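Local coordinates for protein thymidylate synthase ThyX (Streptomyces cacaoi subsp. asoensis, PDB 4P5A) that probably catalyses the FAD-dependent reductive methylation of dUMP to dTMP, or of UMP in the same way, as a homotetramer of the ThyX family, at residues 188-193 / 215-220; 193-198 / 202-207. One frame throughout, in Å; residues are numbered along the deposited sequence. Where two conformers were deposited one is given.

Contact 1 and contact 2 meet at Arg193, which each of them holds, and so illustrate how a helix and the loop that follows it can serve one binding site together. Contact 1 (188-193 with 215-220) joins two helices, and contact 2 (193-198 with 202-207) folds part of the chain between them back on itself, nested within the loop that contact 1 closes. Their centres lie about 11 Å apart. Arg193 reaches both FAD and 5-bromo-UMP and is predicted to take part in the ionisation of N3 of dUMP, whereas the Phe189 side chain lies about 9 Å from the nucleotide. A second tie is a probable hydrogen bond, 2.6 Å, between Leu192 O and Ser203 OG.

Contact 1 of 2, residues 188-193 / 215-220; sequences HFLSLR and QMETAW. With FAD (flavin-adenine dinucleotide), chain H.
Phe189 and Leu190 meet Met216, Glu217 and Trp220 where segments 188-193 and 215-220 of two helices run obliquely antiparallel, their short axes 11.0 Å apart, while His188, Leu192 and Arg193 of the first segment reach the cofactor. His188 gives its NE2 hydrogen to FAD O2P (3.1 Å, 151° at the hydrogen) and takes FAD C5B over one ring face; an alanine here would probably leave that phosphate oxygen without this donor and C5B without the ring against it. In Phe189, CG lies anti to the backbone N (chi1 167°), bringing CE1 to 3.8 Å from Met216 SD. This is a Met-aromatic contact of oblique kind, with the sulfur 47° off the ring normal. Leu190 follows, its CD1 touching both Trp220 CZ3, 3.9 Å away, and the extended chain of Glu217, whose carboxylate is held by Arg236 and His228. Leu192 turns back to the cofactor, CD1 being 3.4 Å from FAD O5'. Last comes Arg193, whose CG lies over a face of the Phe189 ring and whose guanidinium has the flavin methyl C8M over one face, 3.4 Å from NH1. The result is a buried, largely apolar helix-helix contact that backs the ThyX FAD site, which three subunits build together.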
# COMPACT_ATOMS: atom_id res chain seq x y z
N HIS B 188 -4.96 -1.60 -13.33
CA HIS B 188 -5.85 -2.33 -12.34
C HIS B 188 -7.16 -1.57 -12.21
O HIS B 188 -8.25 -2.18 -12.19
CB HIS B 188 -5.09 -2.42 -11.02
CG HIS B 188 -5.80 -3.26 -10.00
ND1 HIS B 188 -5.52 -4.60 -9.82
CD2 HIS B 188 -6.79 -2.95 -9.13
CE1 HIS B 188 -6.29 -5.08 -8.86
NE2 HIS B 188 -7.13 -4.12 -8.48
N PHE B 189 -7.09 -0.24 -12.24
CA PHE B 189 -8.32 0.56 -12.15
C PHE B 189 -9.18 0.37 -13.42
O PHE B 189 -10.39 0.18 -13.31
CB PHE B 189 -7.89 2.00 -12.02
CG PHE B 189 -8.96 3.02 -12.22
CD1 PHE B 189 -9.14 3.66 -13.46
CD2 PHE B 189 -9.78 3.41 -11.14
CE1 PHE B 189 -10.16 4.65 -13.64
CE2 PHE B 189 -10.77 4.49 -11.33
CZ PHE B 189 -10.95 5.06 -12.61
N LEU B 190 -8.53 0.31 -14.59
CA LEU B 190 -9.31 0.21 -15.85
C LEU B 190 -10.00 -1.18 -15.87
O LEU B 190 -11.11 -1.28 -16.39
CB LEU B 190 -8.43 0.35 -17.11
CG LEU B 190 -7.87 1.81 -17.27
CD1 LEU B 190 -6.96 1.80 -18.42
CD2 LEU B 190 -9.02 2.84 -17.52
N SER B 191 -9.34 -2.22 -15.37
CA SER B 191 -9.96 -3.60 -15.39
C SER B 191 -11.20 -3.58 -14.58
O SER B 191 -12.16 -4.26 -14.90
CB SER B 191 -8.99 -4.61 -14.81
OG SER B 191 -9.46 -5.93 -14.97
N LEU B 192 -11.26 -2.75 -13.55
CA LEU B 192 -12.48 -2.80 -12.64
C LEU B 192 -13.53 -1.72 -13.03
O LEU B 192 -14.72 -1.88 -12.78
CB LEU B 192 -12.04 -2.50 -11.18
CG LEU B 192 -11.28 -3.62 -10.54
CD1 LEU B 192 -10.56 -3.01 -9.19
CD2 LEU B 192 -12.26 -4.80 -10.23
N ARG B 193 -13.09 -0.59 -13.59
CA ARG B 193 -13.94 0.60 -13.78
C ARG B 193 -14.32 0.79 -15.27
O ARG B 193 -14.82 1.86 -15.63
CB ARG B 193 -13.30 1.89 -13.25
CG ARG B 193 -13.00 1.79 -11.78
CD ARG B 193 -14.23 1.47 -10.89
NE ARG B 193 -13.87 1.61 -9.42
CZ ARG B 193 -14.80 1.51 -8.47
NH1 ARG B 193 -16.12 1.26 -8.81
NH2 ARG B 193 -14.46 1.69 -7.19
N GLN B 215 -11.74 8.22 -20.33
CA GLN B 215 -10.94 9.37 -20.71
C GLN B 215 -9.50 9.20 -20.26
O GLN B 215 -8.58 9.67 -20.91
CB GLN B 215 -11.57 10.65 -20.16
CG GLN B 215 -12.96 10.99 -20.78
CD GLN B 215 -13.50 12.29 -20.13
OE1 GLN B 215 -12.84 13.34 -20.15
NE2 GLN B 215 -14.62 12.18 -19.46
N MET B 216 -9.32 8.60 -19.07
CA MET B 216 -7.98 8.35 -18.62
C MET B 216 -7.32 7.43 -19.62
O MET B 216 -6.14 7.53 -19.92
CB MET B 216 -8.01 7.68 -17.21
CG MET B 216 -8.30 8.77 -16.18
SD MET B 216 -8.46 7.90 -14.58
CE MET B 216 -8.58 9.30 -13.44
N GLU B 217 -8.01 6.37 -19.99
CA GLU B 217 -7.42 5.37 -20.91
C GLU B 217 -7.02 5.95 -22.26
O GLU B 217 -5.98 5.60 -22.81
CB GLU B 217 -8.43 4.20 -21.11
CG GLU B 217 -7.82 3.07 -21.96
CD GLU B 217 -8.64 1.76 -21.93
OE1 GLU B 217 -9.65 1.66 -21.18
OE2 GLU B 217 -8.21 0.83 -22.63
N THR B 218 -7.89 6.79 -22.78
CA THR B 218 -7.60 7.47 -24.07
C THR B 218 -6.32 8.32 -23.95
O THR B 218 -5.42 8.24 -24.85
CB THR B 218 -8.79 8.37 -24.43
OG1 THR B 218 -9.92 7.54 -24.74
CG2 THR B 218 -8.37 9.27 -25.71
N ALA B 219 -6.17 9.02 -22.84
CA ALA B 219 -4.92 9.77 -22.62
C ALA B 219 -3.71 8.85 -22.48
O ALA B 219 -2.65 9.04 -23.06
CB ALA B 219 -5.01 10.73 -21.39
N TRP B 220 -3.83 7.82 -21.66
CA TRP B 220 -2.73 6.91 -21.40
C TRP B 220 -2.31 6.18 -22.72
O TRP B 220 -1.14 5.93 -22.95
CB TRP B 220 -3.19 5.87 -20.39
CG TRP B 220 -2.25 4.69 -20.16
CD1 TRP B 220 -0.91 4.72 -19.84
CD2 TRP B 220 -2.60 3.31 -20.29
NE1 TRP B 220 -0.46 3.43 -19.67
CE2 TRP B 220 -1.45 2.54 -19.94
CE3 TRP B 220 -3.81 2.62 -20.57
CZ2 TRP B 220 -1.45 1.15 -19.98
CZ3 TRP B 220 -3.80 1.29 -20.57
CH2 TRP B 220 -2.64 0.54 -20.27
PA FAD H . -6.73 -0.95 -4.76
O1A FAD H . -6.12 -0.08 -5.77
O2A FAD H . -7.18 -0.47 -3.49
O5B FAD H . -5.77 -2.16 -4.55
C5B FAD H . -5.19 -2.88 -5.71
C4B FAD H . -4.72 -4.25 -5.29
O4B FAD H . -3.75 -4.10 -4.23
C3B FAD H . -5.82 -5.06 -4.67
O3B FAD H . -6.60 -5.73 -5.68
C2B FAD H . -5.06 -6.08 -3.80
O2B FAD H . -4.44 -7.04 -4.72
C1B FAD H . -3.90 -5.19 -3.24
N9A FAD H . -4.18 -4.57 -1.94
C8A FAD H . -4.08 -3.25 -1.66
N7A FAD H . -4.30 -3.03 -0.37
C5A FAD H . -4.48 -4.27 0.23
C6A FAD H . -4.74 -4.75 1.53
N6A FAD H . -4.83 -3.92 2.62
N1A FAD H . -4.89 -6.11 1.69
C2A FAD H . -4.75 -6.98 0.67
N3A FAD H . -4.50 -6.56 -0.60
C4A FAD H . -4.42 -5.22 -0.83
N1 FAD H . -16.91 -1.40 -2.08
C2 FAD H . -17.63 -1.44 -0.91
O2 FAD H . -17.26 -0.91 0.13
N3 FAD H . -18.90 -1.96 -0.94
C4 FAD H . -19.44 -2.46 -2.11
O4 FAD H . -20.58 -2.99 -2.03
C4X FAD H . -18.68 -2.44 -3.30
N5 FAD H . -19.11 -3.04 -4.51
C5X FAD H . -18.37 -2.81 -5.70
C6 FAD H . -18.83 -3.13 -7.00
C7 FAD H . -18.07 -2.91 -8.15
C7M FAD H . -18.73 -3.33 -9.48
C8 FAD H . -16.79 -2.29 -8.12
C8M FAD H . -15.89 -2.09 -9.39
C9 FAD H . -16.30 -1.94 -6.84
C9A FAD H . -17.11 -2.15 -5.66
N10 FAD H . -16.60 -1.79 -4.38
C10 FAD H . -17.42 -1.90 -3.25
C1' FAD H . -15.29 -1.09 -4.25
C2' FAD H . -14.28 -2.32 -4.23
O2' FAD H . -14.44 -3.15 -3.04
C3' FAD H . -12.82 -1.80 -4.11
O3' FAD H . -12.62 -0.90 -3.01
C4' FAD H . -12.37 -1.01 -5.45
O4' FAD H . -12.88 -1.69 -6.55
C5' FAD H . -10.82 -0.94 -5.48
O5' FAD H . -10.33 -2.25 -5.87
P FAD H . -9.00 -2.78 -5.13
O1P FAD H . -9.11 -2.86 -3.65
O2P FAD H . -8.71 -4.06 -5.80
O3P FAD H . -7.90 -1.68 -5.49

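Contact 2 of 2, residues 193-198 / 202-207; sequences RTHRPD and VSHPQR. With 5BU (5-bromo-uridine-5'-monophosphate), chain F.
His195 and His204 set their imidazoles against each other obliquely, the centroids 5.0 Å apart and the planes at 38°. The His195 ring reaches segment 202-207 because its CG stands anti to the backbone N (chi1 176°). Its edge then abuts a carbonyl: CD2 is 2.9 Å from Ser203 O, which lies in the ring plane. That oxygen is buried without a hydrogen-bond partner in the model, and carbon-bound hydrogens of His195 are what face it. Val202 meets the same ring obliquely, CG1 lying 3.6 Å from His195 NE2, while its CG2 rests on Pro197 O. Further along, the Pro205 ring packs on backbone rather than side chain, with CG 3.5 Å from Arg193 C. No direct hydrogen bond joins the two segments; instead one water donates to Thr194 O and accepts from Arg196 N and Ser203 N, 2.9 Å from the last. Arg193, its NE hydrogen-bonded to His87 NE2, offers the edge of its guanidinium to the uracil of 5-bromo-UMP: NH2 bonds to O2 at 2.9 Å (161° at the hydrogen), and NH1 approaches N3 equally closely. This loop links helix 183-193 to helix 207-223, whose Glu210 accepts a hydrogen bond from His195 N and forms a salt bridge with Arg196; Gln206 stands at the N-cap, and His83 of helix 78-84 borders Arg193.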
# COMPACT_ATOMS: atom_id res chain seq x y z
N ARG B 193 -13.09 -0.59 -13.59
CA ARG B 193 -13.94 0.60 -13.78
C ARG B 193 -14.32 0.79 -15.27
O ARG B 193 -14.82 1.86 -15.63
CB ARG B 193 -13.30 1.89 -13.25
CG ARG B 193 -13.00 1.79 -11.78
CD ARG B 193 -14.23 1.47 -10.89
NE ARG B 193 -13.87 1.61 -9.42
CZ ARG B 193 -14.80 1.51 -8.47
NH1 ARG B 193 -16.12 1.26 -8.81
NH2 ARG B 193 -14.46 1.69 -7.19
N THR B 194 -14.10 -0.23 -16.08
CA THR B 194 -14.72 -0.20 -17.42
C THR B 194 -15.50 -1.52 -17.59
O THR B 194 -15.07 -2.61 -17.12
CB THR B 194 -13.74 -0.06 -18.55
OG1 THR B 194 -12.78 -1.13 -18.50
CG2 THR B 194 -13.06 1.26 -18.50
N HIS B 195 -16.64 -1.41 -18.29
CA HIS B 195 -17.47 -2.63 -18.56
C HIS B 195 -17.19 -3.06 -20.01
O HIS B 195 -17.70 -2.45 -20.94
CB HIS B 195 -18.95 -2.25 -18.44
CG HIS B 195 -19.87 -3.38 -18.79
ND1 HIS B 195 -20.54 -3.45 -20.00
CD2 HIS B 195 -20.20 -4.50 -18.10
CE1 HIS B 195 -21.24 -4.58 -20.05
NE2 HIS B 195 -21.07 -5.23 -18.90
N ARG B 196 -16.42 -4.12 -20.18
CA ARG B 196 -16.01 -4.58 -21.48
C ARG B 196 -16.36 -6.05 -21.63
O ARG B 196 -15.64 -6.91 -21.09
CB ARG B 196 -14.53 -4.36 -21.67
CG ARG B 196 -14.20 -2.88 -21.68
CD ARG B 196 -14.81 -2.16 -22.92
NE ARG B 196 -14.34 -0.79 -22.86
CZ ARG B 196 -14.94 0.21 -22.25
NH1 ARG B 196 -16.16 0.12 -21.67
NH2 ARG B 196 -14.33 1.34 -22.28
N PRO B 197 -17.45 -6.34 -22.37
CA PRO B 197 -18.01 -7.73 -22.35
C PRO B 197 -17.09 -8.82 -22.89
O PRO B 197 -17.30 -9.99 -22.55
CB PRO B 197 -19.30 -7.62 -23.21
CG PRO B 197 -19.77 -6.15 -22.90
CD PRO B 197 -18.40 -5.36 -22.96
N ASP B 198 -16.12 -8.40 -23.72
CA ASP B 198 -14.95 -9.13 -24.23
C ASP B 198 -13.77 -9.42 -23.20
O ASP B 198 -12.89 -10.27 -23.47
CB ASP B 198 -14.34 -8.26 -25.37
CG ASP B 198 -14.02 -6.71 -24.93
OD1 ASP B 198 -12.77 -6.28 -24.85
OD2 ASP B 198 -15.03 -5.91 -24.70
N VAL B 202 -15.68 -9.49 -16.54
CA VAL B 202 -16.60 -8.45 -16.91
C VAL B 202 -17.01 -7.72 -15.63
O VAL B 202 -17.58 -8.32 -14.72
CB VAL B 202 -17.77 -8.96 -17.75
CG1 VAL B 202 -18.66 -7.83 -18.17
CG2 VAL B 202 -17.23 -9.83 -19.02
N SER B 203 -16.64 -6.45 -15.51
CA SER B 203 -16.95 -5.69 -14.30
C SER B 203 -18.17 -4.83 -14.60
O SER B 203 -18.46 -4.58 -15.75
CB SER B 203 -15.72 -4.82 -13.96
OG SER B 203 -15.90 -4.19 -12.67
N HIS B 204 -18.89 -4.38 -13.57
CA HIS B 204 -20.13 -3.63 -13.77
C HIS B 204 -20.05 -2.32 -12.99
O HIS B 204 -20.85 -2.07 -12.08
CB HIS B 204 -21.30 -4.47 -13.22
CG HIS B 204 -21.56 -5.66 -14.06
ND1 HIS B 204 -22.05 -5.55 -15.34
CD2 HIS B 204 -21.24 -6.97 -13.88
CE1 HIS B 204 -22.07 -6.75 -15.91
NE2 HIS B 204 -21.60 -7.63 -15.04
N PRO B 205 -19.07 -1.46 -13.31
CA PRO B 205 -19.03 -0.19 -12.60
C PRO B 205 -20.19 0.71 -13.02
O PRO B 205 -20.75 0.60 -14.16
CB PRO B 205 -17.74 0.45 -13.19
CG PRO B 205 -17.66 -0.08 -14.63
CD PRO B 205 -18.10 -1.55 -14.42
N GLN B 206 -20.48 1.65 -12.18
CA GLN B 206 -21.40 2.71 -12.52
C GLN B 206 -20.97 3.49 -13.74
O GLN B 206 -19.79 3.78 -13.93
CB GLN B 206 -21.61 3.63 -11.29
CG GLN B 206 -22.66 4.76 -11.56
CD GLN B 206 -23.49 5.21 -10.37
OE1 GLN B 206 -23.37 4.69 -9.31
NE2 GLN B 206 -24.51 6.14 -10.62
N ARG B 207 -21.95 3.90 -14.60
CA ARG B 207 -21.51 4.56 -15.80
C ARG B 207 -20.59 5.81 -15.60
O ARG B 207 -19.66 6.07 -16.39
CB ARG B 207 -22.81 4.98 -16.56
CG ARG B 207 -22.43 5.73 -17.83
CD ARG B 207 -21.74 4.78 -18.88
NE ARG B 207 -21.42 5.66 -20.04
CZ ARG B 207 -20.25 5.69 -20.67
NH1 ARG B 207 -19.30 4.84 -20.34
NH2 ARG B 207 -20.04 6.58 -21.65
P 5BU F . -22.27 3.28 -3.63
OP1 5BU F . -23.15 3.92 -2.59
OP2 5BU F . -22.73 1.88 -4.11
OP3 5BU F . -21.92 4.22 -4.84
O5' 5BU F . -20.84 3.00 -2.88
C5' 5BU F . -20.86 2.57 -1.59
C4' 5BU F . -19.32 2.33 -1.14
O4' 5BU F . -18.77 1.26 -1.99
C3' 5BU F . -18.44 3.54 -1.44
O3' 5BU F . -17.27 3.54 -0.56
C2' 5BU F . -17.95 3.22 -2.84
O2' 5BU F . -16.70 3.90 -3.11
C1' 5BU F . -17.85 1.72 -2.95
N1 5BU F . -18.32 1.15 -4.24
C2 5BU F . -17.59 1.47 -5.38
O2 5BU F . -16.52 2.10 -5.20
N3 5BU F . -17.99 1.15 -6.63
C4 5BU F . -19.18 0.43 -6.79
O4 5BU F . -19.55 0.12 -7.90
C5 5BU F . -19.90 0.13 -5.62
C6 5BU F . -19.56 0.48 -4.35
BR 5BU F . -21.44 -1.03 -5.79
O HOH W 1 -15.26 -5.15 -17.66